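Local coordinates for protein 2,3-dihydroxy-2,3-dihydrophenylpropionate dehydrogenase (Pseudomonas sp. MC1, PDB 5XTF) that catalyses the NAD-dependent oxidation of naphthalene cis-dihydrodiol to 1,2-dihydroxynaphthalene, as a tetrameric short-chain dehydrogenase of aromatic hydrocarbon breakdown, at residues B[118-121]-B[122-126]; B[144-147]-B[148-151]. One frame throughout, in Å; residues are numbered along the deposited sequence.

Contact 1. Residues B[118-121]-B[122-126]; sequences WEKI and SSSFD
W118 lies beside S122 one turn further on in the first turns of helix 118-150. S122 CB sits over one face of the indole, toward its rim, as a CH-pi contact. S122 CB lies 4.0 Å from the centroid of the five-membered ring of W118. CG of W118 is anti to the backbone N (chi1 174°), which swings the ring forward along the helix to S122. The backbone beneath is drawn tight: S122 N donates to W118 O at 2.7 Å in an almost straight bond. F125 N also donates to I121 O, at 2.8 Å. I121 and F125 are the buried residues here.

The other side of the helix is looser and polar. K120 O is gripped twice by S124. S124 N donates to K120 O at 3.0 Å, and S124 OG adds a 3.1 Å bond to K120 O from above the carbonyl plane. OG can fold back because it stands beside its own backbone N (chi1 -55°). K120, bent along its chain, brings NZ only weakly to S124 OG, at 3.5 Å. Nearby, S123 N donates to E119 O at 3.2 Å. A water also donates to E119 O and meets S123 OG.

Loop residue L112 lies against K120 and S124, and F125 stacks on F129 of the same helix. The packed side faces a second subunit. W118 stacks on its H81, at the start of its helix 81-95. F125 meets its F137, and its K134 bonds S122 OG and pairs with D126. Both lie on its helix 118-150, so the long helices pack together between subunits, as in other tetrameric SDR enzymes.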
loop_
_atom_site.group_PDB
_atom_site.type_symbol
_atom_site.label_atom_id
_atom_site.label_comp_id
_atom_site.label_asym_id
_atom_site.label_seq_id
_atom_site.Cartn_x
_atom_site.Cartn_y
_atom_site.Cartn_z
ATOM N N TRP B 118 11.871 -5.133 -29.384
ATOM C CA TRP B 118 12.448 -4.157 -28.466
ATOM C C TRP B 118 12.476 -2.756 -29.060
ATOM O O TRP B 118 12.305 -1.773 -28.333
ATOM C CB TRP B 118 13.854 -4.590 -28.051
ATOM C CG TRP B 118 14.550 -3.556 -27.230
ATOM C CD1 TRP B 118 15.622 -2.800 -27.596
ATOM C CD2 TRP B 118 14.194 -3.141 -25.907
ATOM N NE1 TRP B 118 15.968 -1.942 -26.575
ATOM C CE2 TRP B 118 15.108 -2.133 -25.526
ATOM C CE3 TRP B 118 13.197 -3.530 -25.002
ATOM C CZ2 TRP B 118 15.050 -1.501 -24.283
ATOM C CZ3 TRP B 118 13.139 -2.901 -23.760
ATOM C CH2 TRP B 118 14.062 -1.897 -23.414
ATOM N N GLU B 119 12.678 -2.642 -30.372
ATOM C CA GLU B 119 12.698 -1.337 -31.023
ATOM C C GLU B 119 11.444 -0.546 -30.687
ATOM O O GLU B 119 11.511 0.655 -30.385
ATOM C CB GLU B 119 12.835 -1.522 -32.535
ATOM C CG GLU B 119 14.125 -2.247 -32.998
ATOM C CD GLU B 119 14.311 -3.666 -32.437
ATOM O OE1 GLU B 119 15.450 -4.160 -32.385
ATOM O OE2 GLU B 119 13.326 -4.312 -32.038
ATOM N N LYS B 120 10.296 -1.222 -30.700
ATOM C CA LYS B 120 9.037 -0.581 -30.361
ATOM C C LYS B 120 8.942 -0.298 -28.868
ATOM O O LYS B 120 8.521 0.797 -28.464
ATOM C CB LYS B 120 7.883 -1.455 -30.831
ATOM C CG LYS B 120 6.552 -1.071 -30.228
ATOM C CD LYS B 120 5.416 -1.132 -31.267
ATOM C CE LYS B 120 4.103 -0.484 -30.736
ATOM N NZ LYS B 120 4.254 0.941 -30.256
ATOM N N ILE B 121 9.333 -1.262 -28.031
ATOM C CA ILE B 121 9.302 -1.040 -26.590
ATOM C C ILE B 121 10.189 0.139 -26.220
ATOM O O ILE B 121 9.794 1.014 -25.438
ATOM C CB ILE B 121 9.736 -2.301 -25.834
ATOM C CG1 ILE B 121 8.782 -3.452 -26.108
ATOM C CG2 ILE B 121 9.799 -2.011 -24.354
ATOM C CD1 ILE B 121 9.248 -4.720 -25.472
ATOM N N SER B 122 11.398 0.181 -26.786
ATOM C CA SER B 122 12.338 1.240 -26.452
ATOM C C SER B 122 11.792 2.611 -26.820
ATOM O O SER B 122 11.979 3.577 -26.077
ATOM C CB SER B 122 13.664 1.011 -27.160
ATOM O OG SER B 122 14.616 1.945 -26.698
ATOM N N SER B 123 11.129 2.722 -27.972
ATOM C CA SER B 123 10.568 4.007 -28.368
ATOM C C SER B 123 9.450 4.428 -27.427
ATOM O O SER B 123 9.463 5.541 -26.885
ATOM C CB SER B 123 10.054 3.939 -29.803
ATOM O OG SER B 123 11.132 3.919 -30.708
ATOM N N SER B 124 8.469 3.546 -27.231
ATOM C CA SER B 124 7.354 3.864 -26.354
ATOM C C SER B 124 7.844 4.227 -24.965
ATOM O O SER B 124 7.367 5.205 -24.369
ATOM C CB SER B 124 6.395 2.680 -26.288
ATOM O OG SER B 124 5.975 2.308 -27.593
ATOM N N PHE B 125 8.828 3.477 -24.446
ATOM C CA PHE B 125 9.299 3.732 -23.088
ATOM C C PHE B 125 9.858 5.141 -22.979
ATOM O O PHE B 125 9.591 5.854 -22.002
ATOM C CB PHE B 125 10.345 2.683 -22.670
ATOM C CG PHE B 125 10.952 2.930 -21.308
ATOM C CD1 PHE B 125 11.918 3.904 -21.128
ATOM C CD2 PHE B 125 10.570 2.175 -20.217
ATOM C CE1 PHE B 125 12.469 4.153 -19.881
ATOM C CE2 PHE B 125 11.137 2.400 -18.968
ATOM C CZ PHE B 125 12.082 3.396 -18.799
ATOM N N ASP B 126 10.630 5.566 -23.973
ATOM C CA ASP B 126 11.177 6.915 -23.937
ATOM C C ASP B 126 10.063 7.953 -23.972
ATOM O O ASP B 126 10.117 8.967 -23.259
ATOM C CB ASP B 126 12.150 7.102 -25.102
ATOM C CG ASP B 126 13.356 6.139 -25.024
ATOM O OD1 ASP B 126 13.591 5.547 -23.943
ATOM O OD2 ASP B 126 14.075 5.968 -26.039
HETATM O O HOH W 1 13.791 2.241 -30.918
#

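Contact 2. Residues B[144-147]-B[148-151]; sequences LPEL and KKTN
L144 touches K148 through its branch point. L144 CG lies 3.8 Å from CE of K148, and L144 CD2 is only slightly further from that same carbon. The lysine crosses the leucine at a slant, its chain extended beyond CG. Its aliphatic part therefore packs on L144 while the ammonium runs past it. The backbone bond below is sound: K148 N donates to L144 O at 2.9 Å.

P145 has no N-H to give, and the helix is kinked at this point. Its carbonyl still takes part. K149 N reaches P145 O weakly, and K149 CG rests 3.4 Å from P145 O.

E146 makes the one salt bridge between 144-147 and 148-151. Its chain is bent at chi2 (-62°), which turns the carboxylate along the helix to K149. E146 OE2 and K149 NZ are 3.3 Å apart, and the hydrogen bond within the pair is weak. Both residues lie toward the outside, so solvent probably softens this attraction. E146 O receives weak bonds from K149 N, at 3.3 Å, and from T150 N.

L147 is buried, and its CB points away overall, though it touches K148 N. L147 O accepts a weak bond from T150 N at 3.3 Å. Weak bonds to the residue three back thus appear beside those to the residue four back in this last turn. N151 then leaves helical geometry with positive phi.

This C-terminal end of helix 118-150 leads into strand 153-157 of the Rossmann-type sheet, a helix-to-strand connection of the SDR fold. L144 and L147 pack on I194, just before strand 195-201. K148 NZ pairs with E115 of the second subunit. T150 OG1 bonds L98 O, ahead of strand 100-103, and T150 O accepts a hydrogen bond from R256, which follows helix 248-254.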
loop_
_atom_site.group_PDB
_atom_site.type_symbol
_atom_site.label_atom_id
_atom_site.label_comp_id
_atom_site.label_asym_id
_atom_site.label_seq_id
_atom_site.Cartn_x
_atom_site.Cartn_y
_atom_site.Cartn_z
ATOM N N LEU B 144 9.494 25.796 -8.783
ATOM C CA LEU B 144 9.928 25.775 -7.389
ATOM C C LEU B 144 10.228 27.172 -6.838
ATOM O O LEU B 144 9.591 27.574 -5.856
ATOM C CB LEU B 144 11.150 24.867 -7.225
ATOM C CG LEU B 144 11.390 24.345 -5.809
ATOM C CD1 LEU B 144 10.221 23.532 -5.328
ATOM C CD2 LEU B 144 12.623 23.494 -5.760
ATOM N N PRO B 145 11.146 27.953 -7.431
ATOM C CA PRO B 145 11.463 29.252 -6.818
ATOM C C PRO B 145 10.228 30.109 -6.569
ATOM O O PRO B 145 10.144 30.763 -5.520
ATOM C CB PRO B 145 12.430 29.884 -7.823
ATOM C CG PRO B 145 13.001 28.727 -8.595
ATOM C CD PRO B 145 11.871 27.768 -8.706
ATOM N N GLU B 146 9.226 30.052 -7.453
ATOM C CA GLU B 146 8.011 30.838 -7.254
ATOM C C GLU B 146 7.069 30.214 -6.227
ATOM O O GLU B 146 6.402 30.943 -5.484
ATOM C CB GLU B 146 7.299 31.026 -8.593
ATOM C CG GLU B 146 8.047 31.991 -9.525
ATOM C CD GLU B 146 8.151 33.412 -8.934
ATOM O OE1 GLU B 146 7.152 33.897 -8.343
ATOM O OE2 GLU B 146 9.236 34.038 -9.032
ATOM N N LEU B 147 7.002 28.880 -6.163
ATOM C CA LEU B 147 6.218 28.222 -5.119
ATOM C C LEU B 147 6.789 28.478 -3.726
ATOM O O LEU B 147 6.024 28.559 -2.755
ATOM C CB LEU B 147 6.139 26.721 -5.399
ATOM C CG LEU B 147 5.397 26.341 -6.684
ATOM C CD1 LEU B 147 5.514 24.869 -6.954
ATOM C CD2 LEU B 147 3.934 26.722 -6.552
ATOM N N LYS B 148 8.116 28.601 -3.606
ATOM C CA LYS B 148 8.727 28.895 -2.312
ATOM C C LYS B 148 8.380 30.293 -1.808
ATOM O O LYS B 148 8.280 30.506 -0.590
ATOM C CB LYS B 148 10.244 28.742 -2.401
ATOM C CG LYS B 148 10.729 27.314 -2.612
ATOM C CD LYS B 148 12.200 27.186 -2.207
ATOM C CE LYS B 148 12.756 25.804 -2.535
ATOM N NZ LYS B 148 14.244 25.773 -2.409
ATOM N N LYS B 149 8.232 31.255 -2.726
ATOM C CA LYS B 149 7.883 32.617 -2.343
ATOM C C LYS B 149 6.457 32.700 -1.839
ATOM O O LYS B 149 6.142 33.549 -1.002
ATOM C CB LYS B 149 8.058 33.557 -3.526
ATOM C CG LYS B 149 9.499 33.741 -3.990
ATOM C CD LYS B 149 9.491 34.801 -5.083
ATOM C CE LYS B 149 10.709 34.772 -5.963
ATOM N NZ LYS B 149 10.695 35.970 -6.848
ATOM N N THR B 150 5.583 31.828 -2.320
ATOM C CA THR B 150 4.206 31.820 -1.853
ATOM C C THR B 150 3.922 30.660 -0.911
ATOM O O THR B 150 2.786 30.537 -0.432
ATOM C CB THR B 150 3.257 31.756 -3.048
ATOM O OG1 THR B 150 3.519 30.545 -3.776
ATOM C CG2 THR B 150 3.485 32.962 -3.984
ATOM N N ASN B 151 4.925 29.816 -0.638
ATOM C CA ASN B 151 4.760 28.553 0.070
ATOM C C ASN B 151 3.544 27.812 -0.477
ATOM O O ASN B 151 2.570 27.520 0.224
ATOM C CB ASN B 151 4.670 28.779 1.581
ATOM C CG ASN B 151 5.981 29.279 2.175
ATOM O OD1 ASN B 151 6.970 29.560 1.464
ATOM N ND2 ASN B 151 5.991 29.411 3.493
#

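Overall arrangement
Contacts 1 and 2 mark the two ends of one long helix, 118-150. Their centres are 36 Å apart and their nearest atoms about 22 Å, so they do not touch. Contact 1 lies at the N-terminal end, its centre about 24 Å from the centre of the chain. Contact 2 lies at the C-terminal end, its centre about 18 Å from the centre of the chain, just before strand 153-157 of the parallel Rossmann sheet. Both reach the second subunit. Aromatic rings and a D126-K134 salt bridge meet that subunit at contact 1, and a K148-E115 salt bridge does so at contact 2. Neither contact belongs to the NAD site; both lie away from its annotated residues.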